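PDB 3UOR: ABC transporter sugar binding protein from Xanthomonas axonopodis pv. citri, which probably captures maltose or related sugars in the periplasm and delivers them to an ABC importer, as a member of the bacterial extracellular solute-binding family. Local coordinates for residues A[185-190]-A[231-236]; A[197-202]-A[287-292]; A[293-298]-A[361-366]. All blocks are in the same frame, centred on the assembly; numbering follows the deposited sequence.

Contact 1: residues A[185-190]-A[231-236]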
loop_
_atom_site.group_PDB
_atom_site.type_symbol
_atom_site.label_atom_id
_atom_site.label_comp_id
_atom_site.label_asym_id
_atom_site.label_seq_id
_atom_site.Cartn_x
_atom_site.Cartn_y
_atom_site.Cartn_z
ATOM N N TYR A 185 -3.445 -9.921 23.870
ATOM C CA TYR A 185 -2.244 -9.466 23.194
ATOM C C TYR A 185 -2.217 -7.964 22.997
ATOM O O TYR A 185 -3.243 -7.303 23.108
ATOM C CB TYR A 185 -2.104 -10.192 21.857
ATOM C CG TYR A 185 -1.927 -11.678 22.044
ATOM C CD1 TYR A 185 -0.656 -12.235 22.151
ATOM C CD2 TYR A 185 -3.026 -12.524 22.142
ATOM C CE1 TYR A 185 -0.481 -13.600 22.334
ATOM C CE2 TYR A 185 -2.865 -13.901 22.332
ATOM C CZ TYR A 185 -1.587 -14.430 22.434
ATOM O OH TYR A 185 -1.400 -15.786 22.628
ATOM N N ALA A 186 -1.034 -7.429 22.713
ATOM C CA ALA A 186 -0.905 -6.007 22.442
ATOM C C ALA A 186 -1.295 -5.682 20.990
ATOM O O ALA A 186 -1.993 -4.709 20.739
ATOM C CB ALA A 186 0.506 -5.533 22.746
ATOM N N ILE A 187 -0.870 -6.511 20.038
ATOM C CA ILE A 187 -1.039 -6.175 18.623
ATOM C C ILE A 187 -1.299 -7.408 17.765
ATOM O O ILE A 187 -0.738 -8.480 18.014
ATOM C CB ILE A 187 0.213 -5.457 18.074
ATOM C CG1 ILE A 187 -0.007 -4.963 16.642
ATOM C CG2 ILE A 187 1.416 -6.388 18.113
ATOM C CD1 ILE A 187 1.132 -4.048 16.161
ATOM N N LEU A 188 -2.147 -7.243 16.755
ATOM C CA LEU A 188 -2.414 -8.284 15.777
ATOM C C LEU A 188 -1.748 -7.983 14.428
ATOM O O LEU A 188 -2.022 -6.955 13.803
ATOM C CB LEU A 188 -3.925 -8.449 15.567
ATOM C CG LEU A 188 -4.273 -9.378 14.403
ATOM C CD1 LEU A 188 -3.842 -10.797 14.728
ATOM C CD2 LEU A 188 -5.760 -9.330 14.073
ATOM N N MET A 189 -0.867 -8.886 14.008
ATOM C CA MET A 189 -0.197 -8.841 12.718
ATOM C C MET A 189 -0.221 -10.266 12.168
ATOM O O MET A 189 0.662 -11.069 12.484
ATOM C CB MET A 189 1.272 -8.423 12.877
ATOM C CG MET A 189 1.509 -7.065 13.525
ATOM S SD MET A 189 3.250 -6.565 13.485
ATOM C CE MET A 189 3.977 -7.821 14.587
ATOM N N PRO A 190 -1.231 -10.596 11.354
ATOM C CA PRO A 190 -1.370 -11.974 10.858
ATOM C C PRO A 190 -0.135 -12.435 10.095
ATOM O O PRO A 190 0.325 -11.728 9.213
ATOM C CB PRO A 190 -2.581 -11.899 9.928
ATOM C CG PRO A 190 -3.334 -10.682 10.372
ATOM C CD PRO A 190 -2.286 -9.706 10.843
ATOM N N ASP A 231 10.051 -10.134 14.576
ATOM C CA ASP A 231 10.043 -11.440 15.262
ATOM C C ASP A 231 9.891 -11.259 16.777
ATOM O O ASP A 231 9.132 -11.980 17.438
ATOM C CB ASP A 231 11.330 -12.192 14.949
ATOM C CG ASP A 231 11.355 -13.595 15.537
ATOM O OD1 ASP A 231 10.284 -14.239 15.624
ATOM O OD2 ASP A 231 12.461 -14.055 15.881
ATOM N N ASN A 232 10.596 -10.278 17.329
ATOM C CA ASN A 232 10.561 -10.051 18.774
ATOM C C ASN A 232 9.142 -9.902 19.331
ATOM O O ASN A 232 8.869 -10.343 20.436
ATOM C CB ASN A 232 11.402 -8.830 19.156
ATOM C CG ASN A 232 11.509 -8.653 20.655
ATOM O OD1 ASN A 232 12.060 -9.501 21.354
ATOM N ND2 ASN A 232 10.992 -7.541 21.157
ATOM N N MET A 233 8.244 -9.269 18.577
ATOM C CA MET A 233 6.883 -9.041 19.063
ATOM C C MET A 233 6.136 -10.357 19.303
ATOM O O MET A 233 5.341 -10.460 20.226
ATOM C CB MET A 233 6.075 -8.186 18.074
ATOM C CG MET A 233 6.637 -6.767 17.863
ATOM S SD MET A 233 5.455 -5.725 16.963
ATOM C CE MET A 233 6.617 -4.726 16.047
ATOM N N TYR A 234 6.335 -11.345 18.442
ATOM C CA TYR A 234 5.703 -12.637 18.694
ATOM C C TYR A 234 6.373 -13.366 19.846
ATOM O O TYR A 234 5.692 -13.970 20.662
ATOM C CB TYR A 234 5.715 -13.529 17.456
ATOM C CG TYR A 234 5.052 -12.898 16.264
ATOM C CD1 TYR A 234 3.719 -13.149 15.960
ATOM C CD2 TYR A 234 5.761 -12.029 15.448
ATOM C CE1 TYR A 234 3.129 -12.556 14.849
ATOM C CE2 TYR A 234 5.182 -11.437 14.347
ATOM C CZ TYR A 234 3.875 -11.692 14.058
ATOM O OH TYR A 234 3.337 -11.101 12.940
ATOM N N GLN A 235 7.700 -13.306 19.913
ATOM C CA GLN A 235 8.408 -14.068 20.930
ATOM C C GLN A 235 8.187 -13.489 22.322
ATOM O O GLN A 235 8.298 -14.222 23.310
ATOM C CB GLN A 235 9.908 -14.235 20.625
ATOM C CG GLN A 235 10.267 -14.803 19.236
ATOM C CD GLN A 235 9.443 -16.011 18.822
ATOM O OE1 GLN A 235 8.888 -16.720 19.651
ATOM N NE2 GLN A 235 9.366 -16.248 17.526
ATOM N N GLN A 236 7.871 -12.193 22.420
ATOM C CA GLN A 236 7.584 -11.608 23.738
ATOM C C GLN A 236 6.131 -11.877 24.130
ATOM O O GLN A 236 5.736 -11.640 25.262
ATOM C CB GLN A 236 7.835 -10.098 23.775
ATOM C CG GLN A 236 9.237 -9.674 23.438
ATOM C CD GLN A 236 10.237 -10.141 24.459
ATOM O OE1 GLN A 236 9.879 -10.464 25.592
ATOM N NE2 GLN A 236 11.505 -10.184 24.063
#

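Contact 2: residues A[197-202]-A[287-292]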
loop_
_atom_site.group_PDB
_atom_site.type_symbol
_atom_site.label_atom_id
_atom_site.label_comp_id
_atom_site.label_asym_id
_atom_site.label_seq_id
_atom_site.Cartn_x
_atom_site.Cartn_y
_atom_site.Cartn_z
ATOM N N GLN A 197 5.951 -6.706 7.963
ATOM C CA GLN A 197 7.412 -6.863 7.913
ATOM C C GLN A 197 7.937 -5.888 6.905
ATOM O O GLN A 197 8.960 -5.237 7.121
ATOM C CB GLN A 197 7.845 -8.273 7.413
ATOM C CG GLN A 197 7.196 -9.420 8.123
ATOM C CD GLN A 197 5.851 -9.810 7.518
ATOM O OE1 GLN A 197 4.841 -9.089 7.674
ATOM N NE2 GLN A 197 5.824 -10.973 6.829
ATOM N N LEU A 198 7.265 -5.833 5.759
ATOM C CA LEU A 198 7.712 -4.938 4.693
ATOM C C LEU A 198 7.737 -3.472 5.175
ATOM O O LEU A 198 8.705 -2.752 4.923
ATOM C CB LEU A 198 6.847 -5.098 3.443
ATOM C CG LEU A 198 7.154 -4.107 2.319
ATOM C CD1 LEU A 198 8.593 -4.279 1.864
ATOM C CD2 LEU A 198 6.208 -4.336 1.140
ATOM N N SER A 199 6.686 -3.043 5.874
ATOM C CA SER A 199 6.622 -1.660 6.380
ATOM C C SER A 199 7.852 -1.364 7.223
ATOM O O SER A 199 8.531 -0.368 7.003
ATOM C CB SER A 199 5.360 -1.430 7.229
ATOM O OG SER A 199 4.201 -1.613 6.436
ATOM N N PHE A 200 8.152 -2.243 8.179
ATOM C CA PHE A 200 9.291 -2.029 9.072
ATOM C C PHE A 200 10.624 -2.077 8.333
ATOM O O PHE A 200 11.578 -1.418 8.742
ATOM C CB PHE A 200 9.268 -3.022 10.254
ATOM C CG PHE A 200 8.097 -2.828 11.159
ATOM C CD1 PHE A 200 7.830 -1.564 11.699
ATOM C CD2 PHE A 200 7.232 -3.871 11.441
ATOM C CE1 PHE A 200 6.743 -1.355 12.528
ATOM C CE2 PHE A 200 6.126 -3.664 12.282
ATOM C CZ PHE A 200 5.888 -2.399 12.824
ATOM N N ALA A 201 10.697 -2.865 7.260
ATOM C CA ALA A 201 11.927 -2.955 6.464
ATOM C C ALA A 201 12.126 -1.700 5.621
ATOM O O ALA A 201 13.262 -1.233 5.430
ATOM C CB ALA A 201 11.900 -4.201 5.574
ATOM N N LEU A 202 11.020 -1.147 5.122
ATOM C CA LEU A 202 11.073 0.129 4.405
ATOM C C LEU A 202 11.522 1.300 5.283
ATOM O O LEU A 202 11.917 2.323 4.758
ATOM C CB LEU A 202 9.728 0.464 3.763
ATOM C CG LEU A 202 9.346 -0.451 2.622
ATOM C CD1 LEU A 202 7.915 -0.149 2.168
ATOM C CD2 LEU A 202 10.324 -0.234 1.523
ATOM N N ALA A 287 -3.095 5.709 14.209
ATOM C CA ALA A 287 -1.855 6.415 14.517
ATOM C C ALA A 287 -0.808 5.984 13.516
ATOM O O ALA A 287 -0.766 4.832 13.117
ATOM C CB ALA A 287 -1.361 6.109 15.963
ATOM N N PRO A 288 0.063 6.902 13.117
ATOM C CA PRO A 288 1.019 6.495 12.086
ATOM C C PRO A 288 2.027 5.502 12.654
ATOM O O PRO A 288 2.137 5.374 13.863
ATOM C CB PRO A 288 1.672 7.818 11.658
ATOM C CG PRO A 288 1.426 8.770 12.772
ATOM C CD PRO A 288 0.221 8.301 13.542
ATOM N N LEU A 289 2.744 4.805 11.788
ATOM C CA LEU A 289 3.610 3.699 12.191
ATOM C C LEU A 289 4.861 4.194 12.921
ATOM O O LEU A 289 5.593 5.026 12.391
ATOM C CB LEU A 289 4.010 2.931 10.918
ATOM C CG LEU A 289 4.204 1.420 10.918
ATOM C CD1 LEU A 289 3.016 0.701 11.554
ATOM C CD2 LEU A 289 4.471 0.917 9.507
ATOM N N PRO A 290 5.120 3.699 14.144
ATOM C CA PRO A 290 6.391 4.113 14.752
ATOM C C PRO A 290 7.579 3.670 13.905
ATOM O O PRO A 290 7.502 2.648 13.227
ATOM C CB PRO A 290 6.395 3.363 16.084
ATOM C CG PRO A 290 4.929 3.149 16.385
ATOM C CD PRO A 290 4.284 2.910 15.073
ATOM N N GLY A 291 8.657 4.443 13.924
ATOM C CA GLY A 291 9.886 4.058 13.249
ATOM C C GLY A 291 11.031 3.991 14.254
ATOM O O GLY A 291 10.838 4.294 15.436
ATOM N N PRO A 292 12.230 3.596 13.796
ATOM C CA PRO A 292 13.389 3.448 14.689
ATOM C C PRO A 292 13.715 4.698 15.525
ATOM O O PRO A 292 14.044 4.577 16.718
ATOM C CB PRO A 292 14.532 3.144 13.719
ATOM C CG PRO A 292 13.852 2.453 12.554
ATOM C CD PRO A 292 12.484 3.050 12.444
#

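Contact 3: residues A[293-298]-A[361-366]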
loop_
_atom_site.group_PDB
_atom_site.type_symbol
_atom_site.label_atom_id
_atom_site.label_comp_id
_atom_site.label_asym_id
_atom_site.label_seq_id
_atom_site.Cartn_x
_atom_site.Cartn_y
_atom_site.Cartn_z
ATOM N N ASN A 293 13.620 5.871 14.903
ATOM C CA ASN A 293 14.008 7.134 15.527
ATOM C C ASN A 293 12.877 8.132 15.648
ATOM O O ASN A 293 13.086 9.259 16.072
ATOM C CB ASN A 293 15.126 7.773 14.723
ATOM C CG ASN A 293 16.304 6.861 14.593
ATOM O OD1 ASN A 293 16.830 6.376 15.591
ATOM N ND2 ASN A 293 16.706 6.584 13.362
ATOM N N GLY A 294 11.679 7.707 15.274
ATOM C CA GLY A 294 10.529 8.591 15.241
ATOM C C GLY A 294 9.548 8.016 14.251
ATOM O O GLY A 294 9.768 6.920 13.718
ATOM N N LEU A 295 8.462 8.736 14.015
ATOM C CA LEU A 295 7.462 8.278 13.072
ATOM C C LEU A 295 8.168 7.956 11.768
ATOM O O LEU A 295 8.947 8.763 11.266
ATOM C CB LEU A 295 6.403 9.355 12.870
ATOM C CG LEU A 295 5.528 9.549 14.101
ATOM C CD1 LEU A 295 4.365 10.487 13.783
ATOM C CD2 LEU A 295 5.012 8.188 14.505
ATOM N N GLY A 296 7.911 6.778 11.217
ATOM C CA GLY A 296 8.724 6.307 10.118
ATOM C C GLY A 296 8.017 6.157 8.791
ATOM O O GLY A 296 6.871 6.580 8.615
ATOM N N ALA A 297 8.721 5.542 7.851
ATOM C CA ALA A 297 8.152 5.276 6.537
ATOM C C ALA A 297 7.101 4.198 6.645
ATOM O O ALA A 297 6.901 3.603 7.706
ATOM C CB ALA A 297 9.228 4.851 5.572
ATOM N N GLY A 298 6.426 3.955 5.535
ATOM C CA GLY A 298 5.456 2.888 5.443
ATOM C C GLY A 298 5.344 2.549 3.977
ATOM O O GLY A 298 6.094 3.077 3.152
ATOM N N PHE A 361 -3.239 8.609 8.487
ATOM C CA PHE A 361 -2.893 8.260 7.109
ATOM C C PHE A 361 -2.287 9.435 6.365
ATOM O O PHE A 361 -1.256 9.303 5.717
ATOM C CB PHE A 361 -4.121 7.758 6.371
ATOM C CG PHE A 361 -4.609 6.427 6.862
ATOM C CD1 PHE A 361 -3.902 5.260 6.560
ATOM C CD2 PHE A 361 -5.772 6.335 7.616
ATOM C CE1 PHE A 361 -4.351 4.015 7.007
ATOM C CE2 PHE A 361 -6.225 5.094 8.080
ATOM C CZ PHE A 361 -5.508 3.927 7.764
ATOM N N GLY A 362 -2.913 10.600 6.485
ATOM C CA GLY A 362 -2.443 11.769 5.766
ATOM C C GLY A 362 -1.050 12.123 6.232
ATOM O O GLY A 362 -0.198 12.484 5.439
ATOM N N ASP A 363 -0.801 12.005 7.524
ATOM C CA ASP A 363 0.553 12.247 8.025
ATOM C C ASP A 363 1.573 11.205 7.505
ATOM O O ASP A 363 2.708 11.557 7.120
ATOM C CB ASP A 363 0.549 12.250 9.558
ATOM C CG ASP A 363 1.905 12.590 10.143
ATOM O OD1 ASP A 363 2.331 13.752 10.049
ATOM O OD2 ASP A 363 2.549 11.694 10.693
ATOM N N GLN A 364 1.191 9.930 7.506
ATOM C CA GLN A 364 2.148 8.862 7.122
ATOM C C GLN A 364 2.521 8.943 5.642
ATOM O O GLN A 364 3.645 8.603 5.248
ATOM C CB GLN A 364 1.591 7.465 7.430
ATOM C CG GLN A 364 2.599 6.325 7.141
ATOM C CD GLN A 364 2.210 5.027 7.829
ATOM O OE1 GLN A 364 2.126 4.971 9.045
ATOM N NE2 GLN A 364 1.983 3.974 7.045
ATOM N N LEU A 365 1.569 9.401 4.829
ATOM C CA LEU A 365 1.780 9.548 3.395
ATOM C C LEU A 365 2.982 10.428 3.087
ATOM O O LEU A 365 3.576 10.310 2.011
ATOM C CB LEU A 365 0.530 10.080 2.683
ATOM C CG LEU A 365 -0.609 9.057 2.689
ATOM C CD1 LEU A 365 -1.762 9.528 1.824
ATOM C CD2 LEU A 365 -0.095 7.750 2.176
ATOM N N GLU A 366 3.370 11.286 4.028
ATOM C CA GLU A 366 4.532 12.151 3.774
ATOM C C GLU A 366 5.811 11.336 3.790
ATOM O O GLU A 366 6.845 11.817 3.346
ATOM C CB GLU A 366 4.649 13.261 4.827
ATOM C CG GLU A 366 3.577 14.334 4.751
ATOM C CD GLU A 366 3.718 15.241 3.530
ATOM O OE1 GLU A 366 4.733 15.127 2.801
ATOM O OE2 GLU A 366 2.801 16.071 3.301
#

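Contact 1: residues A[185-190]-A[231-236]
Met189, just past strand 187-188, and Met233 and Tyr234, of helix 221-235, make a buried helix-on-sheet packing in one lobe of the periplasmic-binding-protein fold. The apolar part is chiefly between the two methionines, whose side chains run nearly perpendicular to each other, with CE of Met189 3.5 Å from SD of Met233. A bend at chi3 (-66°) turns that methyl aside from the Met189 chain; it also lies 3.8 Å from CE2 of Tyr234. Ile187 adds a looser touch, its CG2 4.3 Å from the Met233 sulfur, while its other contacts include Met169 and Met173 of helix 166-180. Strand 187-188 itself pairs in parallel with strand 259-264, where Ala186 and Leu188 are backbone hydrogen-bonded to Phe261.

The polar part is a single hydrogen bond, which satisfies a carbonyl where the strand gives way to loop. Tyr230 meets the Tyr234 ring edge-to-face, and Leu191 and Val392 also touch this tyrosine. Met189 O lies at the edge of the Tyr234 ring and accepts from its OH over 2.7 Å, the donor tilted 24° from the carbonyl plane at a C=O...O angle of 139°.

Contact 2: residues A[197-202]-A[287-292]
Leu289 reaches from the loop after strand 284-287 to two neighbouring side chains of helix 195-202, Ser199 and Phe200. Its CB points at the helix; the backbones stay well apart, the nearest CA atoms, of Phe200 and Gly291, being 7.4 Å from each other, and side chains do most of the bridging. From CB the chain runs to CG, which lies 4.1 Å from CE1 of Phe200 and approaches the phenyl ring obliquely. The chi1 of -145° stands well off a staggered value, probably a sign of some strain in seating the branch. Beyond CG, the methyl CD2 presses on Ser199 CB at 3.4 Å, tighter than an ordinary carbon-carbon contact, and passes 4.0 Å from Ser199 OG. That hydroxyl is turned back along its own helix, where it is hydrogen-bonded to the carbonyl of Glu195, so it is the serine's CB that takes the pressure of the methyl.

The contact lies inside the periplasmic-binding-protein fold, where a loop between strands 284-287 and 303-307 of the mixed sheet runs beside a short helix. Next along the loop, Pro290 brings its carbonyl O to the rim of the Phe200 ring, near the ring plane and 4.1 Å from CE1. This oxygen also accepts a hydrogen bond from Gln203 NE2 and a weak one from Trp166 NE1. The phenyl ring is set among aromatic neighbours: Phe229 meets it edge-to-face, and Trp166 with its plane nearly perpendicular.

Contact 3: residues A[293-298]-A[361-366]
Leu295 and Gly298, two residues of the loop joining strands 284-287 and 303-307, touch Asp363 and Gln364 of helix 359-364. The loop comes in through Gly294, with a phi of 156°. Leu295 follows with its CB turned to the helix and CG set beside its own backbone N (chi1 -70°). Its CD1 comes 3.8 Å from OD2 of Asp363, a methyl against a carboxylate oxygen, the leucine branch lying across the aspartate rather than alongside it. The strongest partner of that oxygen is Arg367, which forms a salt bridge to it and also donates to the carbonyl of Gly296; one arginine therefore joins the aspartate to the loop backbone, probably stabilising the carboxylate's charge.

After Ala297 the loop brings Gly298 CA to 4.0 Å from Gln364 NE2. Gln364 reaches this point with CG anti to the backbone N (chi1 -176°) and an extended chain. Its amide is gripped from both ends: NE2 donates to Thr144 OG1 and Arg145 O, while OE1 accepts from the backbone N of Leu289, earlier in the same loop.

The loop meets helix 359-364 on the side chains of Asp363 and Gln364, while Phe361, Gln364 and Leu365 pack on strand 134-150 and Trp347 of helix 344-348 touches Phe361 and Leu365.

From the N terminus, strand 187-188 opens contact 1 and helix 195-202 opens contact 2 soon after. Contact 1 closes at 231-236 and contact 2 at 287-292, so the two cross along the chain. They also touch in space: Met233 CE lies 3.9 Å from Phe200 CE2, joining helices 221-235 and 195-202. Contact 3 begins directly afterwards, in the same inter-strand loop, and closes a later loop on helix 359-364. It follows the other two in series, with its centre about 8 Å from that of contact 2 and about 21 Å from that of contact 1. Residues 287-298 thus link helix 195-202 to helix 359-364 beside strand 134-150.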